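Local coordinates for protein ancestral D-type dye decolorizing peroxidase (Geotrichum candidum, PDB 7ANV) that probably uses its haem to reduce hydrogen peroxide while oxidising dyes and other substrates, as dye-decolorizing peroxidases do, at residues Asn262-Glu267 / Ala288-Arg293; Glu375-Glu380 / Thr386-Gly391. One frame throughout, in Å; residues are numbered along the deposited sequence.

In the fold
The two contacts are tied together through helix 258-267, which follows strand 247-256 of the four-stranded antiparallel sheet in the C-terminal ferredoxin-like half. In contact 1 its last turns pack against the end of helix 279-291, while its first residues, Val-258 and Pro-259, touch side chains of contact 2. Contact 1 is buried, small and wholly apolar between its segments, and its Arg-293 carries a hydrogen bond to the haem. Contact 2 is partly buried and larger, joining helix 378-383 to the loop before strand 391-398 around one carboxylate, with two sulfates bound. A salt bridge from Glu-266 to Lys-384 also links the two regions.

Contact 1: residues Asn262-Glu267 / Ala288-Arg293; sequences NKFLEE and ARLVGR. With HEM (protoporphyrin IX containing Fe), chain B.
Arg-293 NE gives a hydrogen bond to propionate oxygen O1A of the haem at 3.1 Å, with an N-H...O angle of 141°. The arginine chain, extended from CG to NE, carries this nitrogen to the propionate. NH1 of the same guanidinium is bonded to two backbone carbonyls, those of Gly-297 and Asn-318, which would limit the rotation of the group. Nearby, Val-291 lays CG1 3.9 Å from the haem methyl carbon CMA, so the segment offers the cofactor both a charged and an apolar contact. Gly-292, with a positive phi of 106°, turns the chain out of the helix between them.

One residue before Val-291, Leu-290 points toward residues 262-267. Its CD1 reaches Leu-265 CD2 at 3.8 Å, the two side chains sliding past each other in opposite directions. The same Leu-290 CD1 stands at the edge of the Phe-264 ring, 4.5 Å from CE2. With only 87 Å² buried in all, one leucine methyl does most of the joining.

Leu-265 O also accepts from Ser-283 OG, a second tie between helices 258-267 and 279-291. Phe-264 meets the ring of Phe-465 just before strand 466-476, and the backbones of Leu-290 and Val-291 bond to His-342 and Ile-343 of helix 342-346.

Contact 2: residues Glu375-Glu380 / Thr386-Gly391; sequences EVTPEE and TKHDRG. With SO4 (sulfate ion), chain G; SO4 (sulfate ion), chain D.
Glu-380 and Arg-390 form a two-nitrogen, end-on salt bridge, their side chains coming from opposite directions with the flat groups turned 52° apart. Arg-390 NH2 reaches the syn lone pair of Glu-380 OE1 at 2.7 Å, that oxygen tilted from the guanidinium plane. Arg-390 NH1 meets Glu-380 OE2 at 2.9 Å from above the carboxylate plane, almost straight (170°), with OE2 in the guanidinium plane. The arginine also binds Pro-374 O through NE, which further fixes its rotation.

Backbone amides add to the ionic grip. Lys-387 N donates to Glu-380 OE2 at 2.7 Å from its anti side, and His-388 N comes to the same oxygen from above the carboxylate plane. Five donors share the carboxylate, an environment that would probably favour its charged form. The fifth belongs to a capping box at the start of helix 378-383: Thr-377 N donates to the anti lone pair of Glu-380 OE1, and Glu-380 N returns a bond of 3.1 Å to Thr-377 OG1.

Apolar contacts accompany these bonds. Val-376, crossing Arg-390 at about a right angle, sets its CA over one guanidinium face; Thr-377 CG2 crosses to His-388 CD2.

Two sulfates, probably from the crystallisation liquor, bind donors of both segments. His-388 ND1 donates to O3 of the chain D sulfate at 2.6 Å, His-388 NE2 to O3 of the chain G sulfate at 2.8 Å; Thr-377 OG1 donates to the latter, and Lys-387 NZ approaches it weakly.

Contact 1: residues Asn262-Glu267 / Ala288-Arg293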
ATOM      1  N   ASN A 262     -19.082  -7.544   4.157  1.00 22.94           N
ATOM      2  CA  ASN A 262     -19.619  -8.452   5.200  1.00 24.86           C
ATOM      3  C   ASN A 262     -20.834  -9.201   4.646  1.00 25.74           C
ATOM      4  O   ASN A 262     -20.981 -10.394   4.937  1.00 26.30           O
ATOM      5  CB  ASN A 262     -19.909  -7.680   6.487  1.00 25.88           C
ATOM      6  CG  ASN A 262     -18.638  -7.433   7.262  1.00 26.20           C
ATOM      7  OD1 ASN A 262     -17.722  -8.264   7.208  1.00 26.31           O
ATOM      8  ND2 ASN A 262     -18.600  -6.335   7.992  1.00 27.09           N
ATOM      9  N   LYS A 263     -21.697  -8.509   3.907  1.00 27.64           N
ATOM     10  CA  LYS A 263     -22.912  -9.116   3.315  1.00 27.54           C
ATOM     11  C   LYS A 263     -22.491 -10.236   2.368  1.00 26.48           C
ATOM     12  O   LYS A 263     -23.110 -11.296   2.386  1.00 27.62           O
ATOM     13  CB  LYS A 263     -23.700  -8.046   2.567  1.00 30.22           C
ATOM     14  CG  LYS A 263     -25.001  -8.491   1.937  1.00 33.73           C
ATOM     15  CD  LYS A 263     -25.688  -7.296   1.247  1.00 36.93           C
ATOM     16  CE  LYS A 263     -27.104  -7.563   0.783  1.00 40.27           C
ATOM     17  NZ  LYS A 263     -27.121  -8.317  -0.491  1.00 42.49           N
ATOM     18  N   PHE A 264     -21.462 -10.006   1.565  1.00 24.85           N
ATOM     19  CA  PHE A 264     -20.952 -11.034   0.641  1.00 25.11           C
ATOM     20  C   PHE A 264     -20.486 -12.273   1.425  1.00 23.96           C
ATOM     21  O   PHE A 264     -20.808 -13.424   1.033  1.00 24.16           O
ATOM     22  CB  PHE A 264     -19.864 -10.406  -0.215  1.00 25.65           C
ATOM     23  CG  PHE A 264     -19.358 -11.368  -1.242  1.00 26.84           C
ATOM     24  CD1 PHE A 264     -20.161 -11.714  -2.313  1.00 28.11           C
ATOM     25  CD2 PHE A 264     -18.159 -12.014  -1.067  1.00 26.18           C
ATOM     26  CE1 PHE A 264     -19.712 -12.633  -3.243  1.00 29.06           C
ATOM     27  CE2 PHE A 264     -17.695 -12.896  -2.019  1.00 26.84           C
ATOM     28  CZ  PHE A 264     -18.486 -13.218  -3.093  1.00 27.85           C
ATOM     29  N   LEU A 265     -19.696 -12.086   2.490  1.00 23.32           N
ATOM     30  CA  LEU A 265     -19.234 -13.248   3.287  1.00 22.68           C
ATOM     31  C   LEU A 265     -20.474 -13.957   3.853  1.00 23.51           C
ATOM     32  O   LEU A 265     -20.539 -15.178   3.801  1.00 24.46           O
ATOM     33  CB  LEU A 265     -18.304 -12.788   4.412  1.00 22.28           C
ATOM     34  CG  LEU A 265     -17.008 -12.103   3.976  1.00 21.94           C
ATOM     35  CD1 LEU A 265     -16.154 -11.854   5.191  1.00 22.62           C
ATOM     36  CD2 LEU A 265     -16.235 -12.903   2.951  1.00 21.62           C
ATOM     37  N   GLU A 266     -21.415 -13.195   4.395  1.00 25.75           N
ATOM     38  CA  GLU A 266     -22.614 -13.729   5.098  1.00 28.24           C
ATOM     39  C   GLU A 266     -23.423 -14.574   4.118  1.00 27.88           C
ATOM     40  O   GLU A 266     -23.942 -15.641   4.508  1.00 27.76           O
ATOM     41  CB  GLU A 266     -23.465 -12.576   5.663  1.00 32.17           C
ATOM     42  CG  GLU A 266     -22.803 -11.857   6.845  1.00 36.21           C
ATOM     43  CD  GLU A 266     -23.248 -10.430   7.223  1.00 40.61           C
ATOM     44  OE1 GLU A 266     -24.031  -9.766   6.466  1.00 46.61           O
ATOM     45  OE2 GLU A 266     -22.782  -9.946   8.291  1.00 44.12           O
ATOM     46  N   GLU A 267     -23.527 -14.140   2.865  1.00 28.35           N
ATOM     47  CA  GLU A 267     -24.363 -14.839   1.845  1.00 28.95           C
ATOM     48  C   GLU A 267     -23.625 -16.043   1.236  1.00 27.99           C
ATOM     49  O   GLU A 267     -24.257 -16.817   0.500  1.00 28.10           O
ATOM     50  CB  GLU A 267     -24.784 -13.838   0.771  1.00 31.44           C
ATOM     51  CG  GLU A 267     -25.801 -12.838   1.300  1.00 33.91           C
ATOM     52  CD  GLU A 267     -26.217 -11.749   0.316  1.00 36.92           C
ATOM     53  OE1 GLU A 267     -25.508 -11.539  -0.694  1.00 40.09           O
ATOM     54  OE2 GLU A 267     -27.205 -11.077   0.596  1.00 42.48           O
ATOM     55  N   ALA A 288     -11.102 -15.391   5.294  1.00 17.98           N
ATOM     56  CA  ALA A 288      -9.656 -15.731   5.402  1.00 17.64           C
ATOM     57  C   ALA A 288      -9.120 -16.170   4.047  1.00 17.95           C
ATOM     58  O   ALA A 288      -7.950 -15.883   3.721  1.00 17.14           O
ATOM     59  CB  ALA A 288      -9.427 -16.801   6.448  1.00 17.88           C
ATOM     60  N   ARG A 289      -9.932 -16.884   3.276  1.00 17.74           N
ATOM     61  CA  ARG A 289      -9.490 -17.375   1.959  1.00 17.76           C
ATOM     62  C   ARG A 289      -9.562 -16.289   0.878  1.00 17.90           C
ATOM     63  O   ARG A 289      -8.852 -16.486  -0.127  1.00 18.56           O
ATOM     64  CB  ARG A 289     -10.282 -18.613   1.605  1.00 17.86           C
ATOM     65  CG  ARG A 289      -9.918 -19.781   2.516  1.00 18.17           C
ATOM     66  CD  ARG A 289     -10.637 -21.049   2.123  1.00 19.49           C
ATOM     67  NE  ARG A 289     -10.397 -21.682   0.835  1.00 18.70           N
ATOM     68  CZ  ARG A 289      -9.400 -22.521   0.556  1.00 18.93           C
ATOM     69  NH1 ARG A 289      -8.464 -22.789   1.456  1.00 18.75           N
ATOM     70  NH2 ARG A 289      -9.341 -23.074  -0.647  1.00 19.84           N
ATOM     71  N   LEU A 290     -10.273 -15.169   1.083  1.00 17.49           N
ATOM     72  CA  LEU A 290     -10.187 -14.022   0.155  1.00 18.12           C
ATOM     73  C   LEU A 290      -8.877 -13.243   0.360  1.00 17.62           C
ATOM     74  O   LEU A 290      -8.317 -12.719  -0.622  1.00 17.07           O
ATOM     75  CB  LEU A 290     -11.377 -13.060   0.356  1.00 18.92           C
ATOM     76  CG  LEU A 290     -12.780 -13.625   0.103  1.00 19.75           C
ATOM     77  CD1 LEU A 290     -13.801 -12.490   0.128  1.00 20.44           C
ATOM     78  CD2 LEU A 290     -12.854 -14.371  -1.200  1.00 19.99           C
ATOM     79  N   VAL A 291      -8.379 -13.168   1.593  1.00 16.88           N
ATOM     80  CA  VAL A 291      -7.189 -12.350   1.925  1.00 17.69           C
ATOM     81  C   VAL A 291      -5.923 -13.223   1.889  1.00 17.37           C
ATOM     82  O   VAL A 291      -4.895 -12.719   1.458  1.00 17.57           O
ATOM     83  CB  VAL A 291      -7.364 -11.670   3.292  1.00 17.79           C
ATOM     84  CG1 VAL A 291      -6.108 -10.970   3.763  1.00 17.77           C
ATOM     85  CG2 VAL A 291      -8.515 -10.670   3.269  1.00 18.28           C
ATOM     86  N   GLY A 292      -5.966 -14.445   2.422  1.00 16.71           N
ATOM     87  CA  GLY A 292      -4.769 -15.257   2.616  1.00 16.71           C
ATOM     88  C   GLY A 292      -4.350 -15.320   4.072  1.00 16.47           C
ATOM     89  O   GLY A 292      -3.416 -16.079   4.379  1.00 16.74           O
ATOM     90  N   ARG A 293      -5.049 -14.587   4.942  1.00 16.55           N
ATOM     91  CA  ARG A 293      -4.822 -14.637   6.400  1.00 16.72           C
ATOM     92  C   ARG A 293      -6.188 -14.589   7.066  1.00 17.06           C
ATOM     93  O   ARG A 293      -7.055 -13.888   6.551  1.00 16.79           O
ATOM     94  CB  ARG A 293      -3.976 -13.455   6.887  1.00 16.69           C
ATOM     95  CG  ARG A 293      -2.545 -13.428   6.386  1.00 16.49           C
ATOM     96  CD  ARG A 293      -1.783 -12.217   6.905  1.00 16.87           C
ATOM     97  NE  ARG A 293      -0.425 -12.209   6.370  1.00 16.44           N
ATOM     98  CZ  ARG A 293       0.616 -12.857   6.862  1.00 17.49           C
ATOM     99  NH1 ARG A 293       0.528 -13.535   7.997  1.00 17.88           N
ATOM    100  NH2 ARG A 293       1.773 -12.830   6.211  1.00 17.79           N
TER
HETATM  101  CHA HEM B 601      -0.997  -7.456   2.282  1.00 15.84           C
HETATM  102  CHB HEM B 601      -5.430  -5.568   2.788  1.00 18.28           C
HETATM  103  CHC HEM B 601      -4.645  -2.775  -1.166  1.00 16.89           C
HETATM  104  CHD HEM B 601      -0.394  -5.004  -1.831  1.00 16.42           C
HETATM  105  C1A HEM B 601      -2.264  -7.163   2.755  1.00 16.44           C
HETATM  106  C2A HEM B 601      -2.845  -7.736   3.912  1.00 17.24           C
HETATM  107  C3A HEM B 601      -4.097  -7.225   4.051  1.00 17.77           C
HETATM  108  C4A HEM B 601      -4.287  -6.300   2.988  1.00 16.97           C
HETATM  109  CMA HEM B 601      -5.098  -7.524   5.156  1.00 18.06           C
HETATM  110  CAA HEM B 601      -2.227  -8.805   4.807  1.00 19.14           C
HETATM  111  CBA HEM B 601      -1.199  -8.304   5.806  1.00 19.61           C
HETATM  112  CGA HEM B 601       0.224  -8.596   5.425  1.00 23.71           C
HETATM  113  O1A HEM B 601       0.621  -9.641   4.877  1.00 30.60           O
HETATM  114  O2A HEM B 601       1.035  -7.771   5.702  1.00 28.05           O
HETATM  115  C1B HEM B 601      -5.585  -4.637   1.742  1.00 18.15           C
HETATM  116  C2B HEM B 601      -6.741  -3.810   1.583  1.00 17.65           C
HETATM  117  C3B HEM B 601      -6.535  -3.008   0.498  1.00 17.94           C
HETATM  118  C4B HEM B 601      -5.187  -3.367  -0.025  1.00 16.50           C
HETATM  119  CMB HEM B 601      -7.974  -3.817   2.444  1.00 19.87           C
HETATM  120  CAB HEM B 601      -7.373  -1.938  -0.091  1.00 18.31           C
HETATM  121  CBB HEM B 601      -8.337  -1.250   0.569  1.00 19.31           C
HETATM  122  C1C HEM B 601      -3.415  -3.156  -1.724  1.00 16.12           C
HETATM  123  C2C HEM B 601      -2.864  -2.678  -2.923  1.00 17.10           C
HETATM  124  C3C HEM B 601      -1.670  -3.351  -3.112  1.00 17.26           C
HETATM  125  C4C HEM B 601      -1.499  -4.226  -2.006  1.00 15.89           C
HETATM  126  CMC HEM B 601      -3.492  -1.623  -3.822  1.00 17.67           C
HETATM  127  CAC HEM B 601      -0.689  -3.278  -4.197  1.00 16.52           C
HETATM  128  CBC HEM B 601      -0.998  -2.860  -5.416  1.00 18.23           C
HETATM  129  C1D HEM B 601      -0.217  -5.807  -0.704  1.00 15.89           C
HETATM  130  C2D HEM B 601       1.042  -6.548  -0.521  1.00 15.68           C
HETATM  131  C3D HEM B 601       0.855  -7.243   0.621  1.00 16.54           C
HETATM  132  C4D HEM B 601      -0.502  -6.917   1.114  1.00 15.61           C
HETATM  133  CMD HEM B 601       2.307  -6.576  -1.373  1.00 15.52           C
HETATM  134  CAD HEM B 601       1.853  -8.173   1.278  1.00 16.94           C
HETATM  135  CBD HEM B 601       1.839  -9.589   0.678  1.00 17.79           C
HETATM  136  CGD HEM B 601       2.930 -10.442   1.253  1.00 18.51           C
HETATM  137  O1D HEM B 601       2.593 -11.595   1.624  1.00 17.56           O
HETATM  138  O2D HEM B 601       4.122 -10.045   1.313  1.00 17.74           O
HETATM  139  NA  HEM B 601      -3.160  -6.265   2.189  1.00 17.15           N
HETATM  140  NB  HEM B 601      -4.695  -4.326   0.787  1.00 17.07           N
HETATM  141  NC  HEM B 601      -2.603  -4.134  -1.192  1.00 17.20           N
HETATM  142  ND  HEM B 601      -1.135  -6.071   0.257  1.00 14.43           N
HETATM  143 FE   HEM B 601      -2.876  -5.282   0.501  1.00 17.12          FE

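Contact 2: residues Glu375-Glu380 / Thr386-Gly391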
ATOM      1  N   GLU A 375     -15.446   4.420  12.166  1.00 24.22           N
ATOM      2  CA  GLU A 375     -15.943   3.044  12.342  1.00 23.85           C
ATOM      3  C   GLU A 375     -17.359   2.929  11.783  1.00 24.41           C
ATOM      4  O   GLU A 375     -18.049   3.942  11.686  1.00 24.93           O
ATOM      5  CB  GLU A 375     -15.918   2.614  13.799  1.00 24.85           C
ATOM      6  CG  GLU A 375     -14.517   2.548  14.360  1.00 25.32           C
ATOM      7  CD  GLU A 375     -13.717   1.456  13.687  1.00 25.28           C
ATOM      8  OE1 GLU A 375     -14.048   0.272  13.936  1.00 25.86           O
ATOM      9  OE2 GLU A 375     -12.836   1.790  12.865  1.00 25.51           O
ATOM     10  N   VAL A 376     -17.718   1.709  11.383  1.00 23.34           N
ATOM     11  CA  VAL A 376     -19.051   1.392  10.788  1.00 24.00           C
ATOM     12  C   VAL A 376     -20.078   1.680  11.887  1.00 25.10           C
ATOM     13  O   VAL A 376     -19.844   1.274  13.031  1.00 25.30           O
ATOM     14  CB  VAL A 376     -19.097  -0.063  10.293  1.00 23.63           C
ATOM     15  CG1 VAL A 376     -20.501  -0.477   9.885  1.00 25.19           C
ATOM     16  CG2 VAL A 376     -18.119  -0.312   9.159  1.00 22.66           C
ATOM     17  N   THR A 377     -21.131   2.418  11.579  1.00 25.61           N
ATOM     18  CA  THR A 377     -22.156   2.808  12.573  1.00 27.37           C
ATOM     19  C   THR A 377     -23.159   1.661  12.722  1.00 28.09           C
ATOM     20  O   THR A 377     -23.223   0.772  11.866  1.00 28.50           O
ATOM     21  CB  THR A 377     -22.868   4.083  12.138  1.00 27.76           C
ATOM     22  OG1 THR A 377     -23.657   3.670  11.020  1.00 28.28           O
ATOM     23  CG2 THR A 377     -21.921   5.218  11.797  1.00 27.88           C
ATOM     24  N   PRO A 378     -23.918   1.604  13.845  1.00 29.84           N
ATOM     25  CA  PRO A 378     -24.999   0.629  13.962  1.00 30.15           C
ATOM     26  C   PRO A 378     -25.909   0.635  12.715  1.00 30.09           C
ATOM     27  O   PRO A 378     -26.236  -0.452  12.225  1.00 29.90           O
ATOM     28  CB  PRO A 378     -25.699   1.049  15.252  1.00 31.72           C
ATOM     29  CG  PRO A 378     -24.594   1.658  16.078  1.00 32.36           C
ATOM     30  CD  PRO A 378     -23.712   2.385  15.073  1.00 31.06           C
ATOM     31  N   GLU A 379     -26.295   1.814  12.205  1.00 30.82           N
ATOM     32  CA  GLU A 379     -27.227   1.859  11.045  1.00 31.76           C
ATOM     33  C   GLU A 379     -26.597   1.199   9.823  1.00 29.59           C
ATOM     34  O   GLU A 379     -27.306   0.448   9.130  1.00 30.38           O
ATOM     35  CB  GLU A 379     -27.686   3.261  10.653  1.00 34.06           C
ATOM     36  CG  GLU A 379     -28.712   3.229   9.511  1.00 36.01           C
ATOM     37  CD  GLU A 379     -29.994   2.409   9.696  1.00 41.14           C
ATOM     38  OE1 GLU A 379     -30.391   2.094  10.864  1.00 43.25           O
ATOM     39  OE2 GLU A 379     -30.634   2.087   8.649  1.00 43.56           O
ATOM     40  N   GLU A 380     -25.332   1.508   9.536  1.00 28.78           N
ATOM     41  CA  GLU A 380     -24.620   0.900   8.385  1.00 28.14           C
ATOM     42  C   GLU A 380     -24.603  -0.614   8.585  1.00 27.80           C
ATOM     43  O   GLU A 380     -24.848  -1.359   7.601  1.00 27.03           O
ATOM     44  CB  GLU A 380     -23.187   1.430   8.278  1.00 26.76           C
ATOM     45  CG  GLU A 380     -23.110   2.824   7.701  1.00 26.91           C
ATOM     46  CD  GLU A 380     -21.699   3.392   7.687  1.00 26.76           C
ATOM     47  OE1 GLU A 380     -21.070   3.508   8.779  1.00 26.18           O
ATOM     48  OE2 GLU A 380     -21.239   3.727   6.595  1.00 26.33           O
ATOM     49  N   THR A 386     -23.159   1.019   3.217  1.00 26.88           N
ATOM     50  CA  THR A 386     -22.205   2.116   3.490  1.00 25.90           C
ATOM     51  C   THR A 386     -22.946   3.460   3.418  1.00 27.50           C
ATOM     52  O   THR A 386     -23.638   3.718   2.385  1.00 27.69           O
ATOM     53  CB  THR A 386     -21.033   2.113   2.510  1.00 24.25           C
ATOM     54  OG1 THR A 386     -20.292   0.944   2.845  1.00 23.37           O
ATOM     55  CG2 THR A 386     -20.142   3.325   2.616  1.00 23.17           C
ATOM     56  N   LYS A 387     -22.793   4.265   4.463  1.00 28.16           N
ATOM     57  CA  LYS A 387     -23.240   5.679   4.490  1.00 30.29           C
ATOM     58  C   LYS A 387     -22.038   6.628   4.564  1.00 29.83           C
ATOM     59  O   LYS A 387     -22.169   7.756   4.097  1.00 33.99           O
ATOM     60  CB  LYS A 387     -24.261   5.851   5.618  1.00 32.63           C
ATOM     61  CG  LYS A 387     -25.500   4.982   5.471  1.00 36.03           C
ATOM     62  CD  LYS A 387     -26.536   5.147   6.605  1.00 37.20           C
ATOM     63  CE  LYS A 387     -27.392   6.394   6.496  1.00 40.21           C
ATOM     64  NZ  LYS A 387     -28.703   6.180   7.166  1.00 41.72           N
ATOM     65  N   HIS A 388     -20.887   6.211   5.093  1.00 27.71           N
ATOM     66  CA  HIS A 388     -19.768   7.116   5.433  1.00 26.83           C
ATOM     67  C   HIS A 388     -18.526   6.712   4.641  1.00 25.40           C
ATOM     68  O   HIS A 388     -18.364   5.505   4.367  1.00 23.94           O
ATOM     69  CB  HIS A 388     -19.541   7.114   6.942  1.00 28.07           C
ATOM     70  CG  HIS A 388     -20.755   7.573   7.670  1.00 30.10           C
ATOM     71  ND1 HIS A 388     -21.199   8.863   7.566  1.00 31.09           N
ATOM     72  CD2 HIS A 388     -21.665   6.905   8.416  1.00 31.29           C
ATOM     73  CE1 HIS A 388     -22.332   8.986   8.248  1.00 33.04           C
ATOM     74  NE2 HIS A 388     -22.624   7.806   8.790  1.00 32.40           N
ATOM     75  N   ASP A 389     -17.708   7.696   4.279  1.00 25.23           N
ATOM     76  CA  ASP A 389     -16.447   7.468   3.524  1.00 24.93           C
ATOM     77  C   ASP A 389     -15.418   6.919   4.516  1.00 23.81           C
ATOM     78  O   ASP A 389     -15.146   7.597   5.533  1.00 24.47           O
ATOM     79  CB  ASP A 389     -15.983   8.768   2.864  1.00 24.94           C
ATOM     80  CG  ASP A 389     -14.829   8.630   1.888  1.00 25.24           C
ATOM     81  OD1 ASP A 389     -14.555   7.485   1.441  1.00 24.21           O
ATOM     82  OD2 ASP A 389     -14.171   9.683   1.630  1.00 25.61           O
ATOM     83  N   ARG A 390     -14.894   5.739   4.221  1.00 22.38           N
ATOM     84  CA  ARG A 390     -13.824   5.094   5.019  1.00 21.18           C
ATOM     85  C   ARG A 390     -13.052   4.191   4.078  1.00 19.87           C
ATOM     86  O   ARG A 390     -13.585   3.837   3.011  1.00 19.99           O
ATOM     87  CB  ARG A 390     -14.389   4.271   6.172  1.00 21.94           C
ATOM     88  CG  ARG A 390     -15.269   3.105   5.740  1.00 22.11           C
ATOM     89  CD  ARG A 390     -15.669   2.225   6.911  1.00 22.32           C
ATOM     90  NE  ARG A 390     -16.488   2.991   7.840  1.00 23.24           N
ATOM     91  CZ  ARG A 390     -17.771   3.270   7.701  1.00 24.35           C
ATOM     92  NH1 ARG A 390     -18.429   2.871   6.626  1.00 24.41           N
ATOM     93  NH2 ARG A 390     -18.378   4.025   8.605  1.00 24.95           N
ATOM     94  N   GLY A 391     -11.835   3.869   4.448  1.00 19.55           N
ATOM     95  CA  GLY A 391     -11.022   2.950   3.626  1.00 19.05           C
ATOM     96  C   GLY A 391      -9.576   3.025   4.014  1.00 18.28           C
ATOM     97  O   GLY A 391      -9.253   3.064   5.218  1.00 18.80           O
TER
HETATM   98  S   SO4 G 606     -25.582   6.792  10.428  1.00 41.77           S
HETATM   99  O1  SO4 G 606     -24.789   5.777   9.758  1.00 36.93           O
HETATM  100  O2  SO4 G 606     -25.562   6.559  11.851  1.00 40.27           O
HETATM  101  O3  SO4 G 606     -25.028   8.106  10.160  1.00 42.02           O
HETATM  102  O4  SO4 G 606     -26.933   6.724   9.918  1.00 40.05           O
HETATM  103  S   SO4 D 603     -18.952  11.012   5.765  1.00 42.97           S
HETATM  104  O1  SO4 D 603     -18.149  10.469   6.829  1.00 44.20           O
HETATM  105  O2  SO4 D 603     -18.619  10.397   4.507  1.00 39.65           O
HETATM  106  O3  SO4 D 603     -20.357  10.803   6.050  1.00 44.50           O
HETATM  107  O4  SO4 D 603     -18.691  12.426   5.656  1.00 52.09           O
HETATM  108  O   HOH W   1     -30.016   3.633   6.503  1.00 50.78           O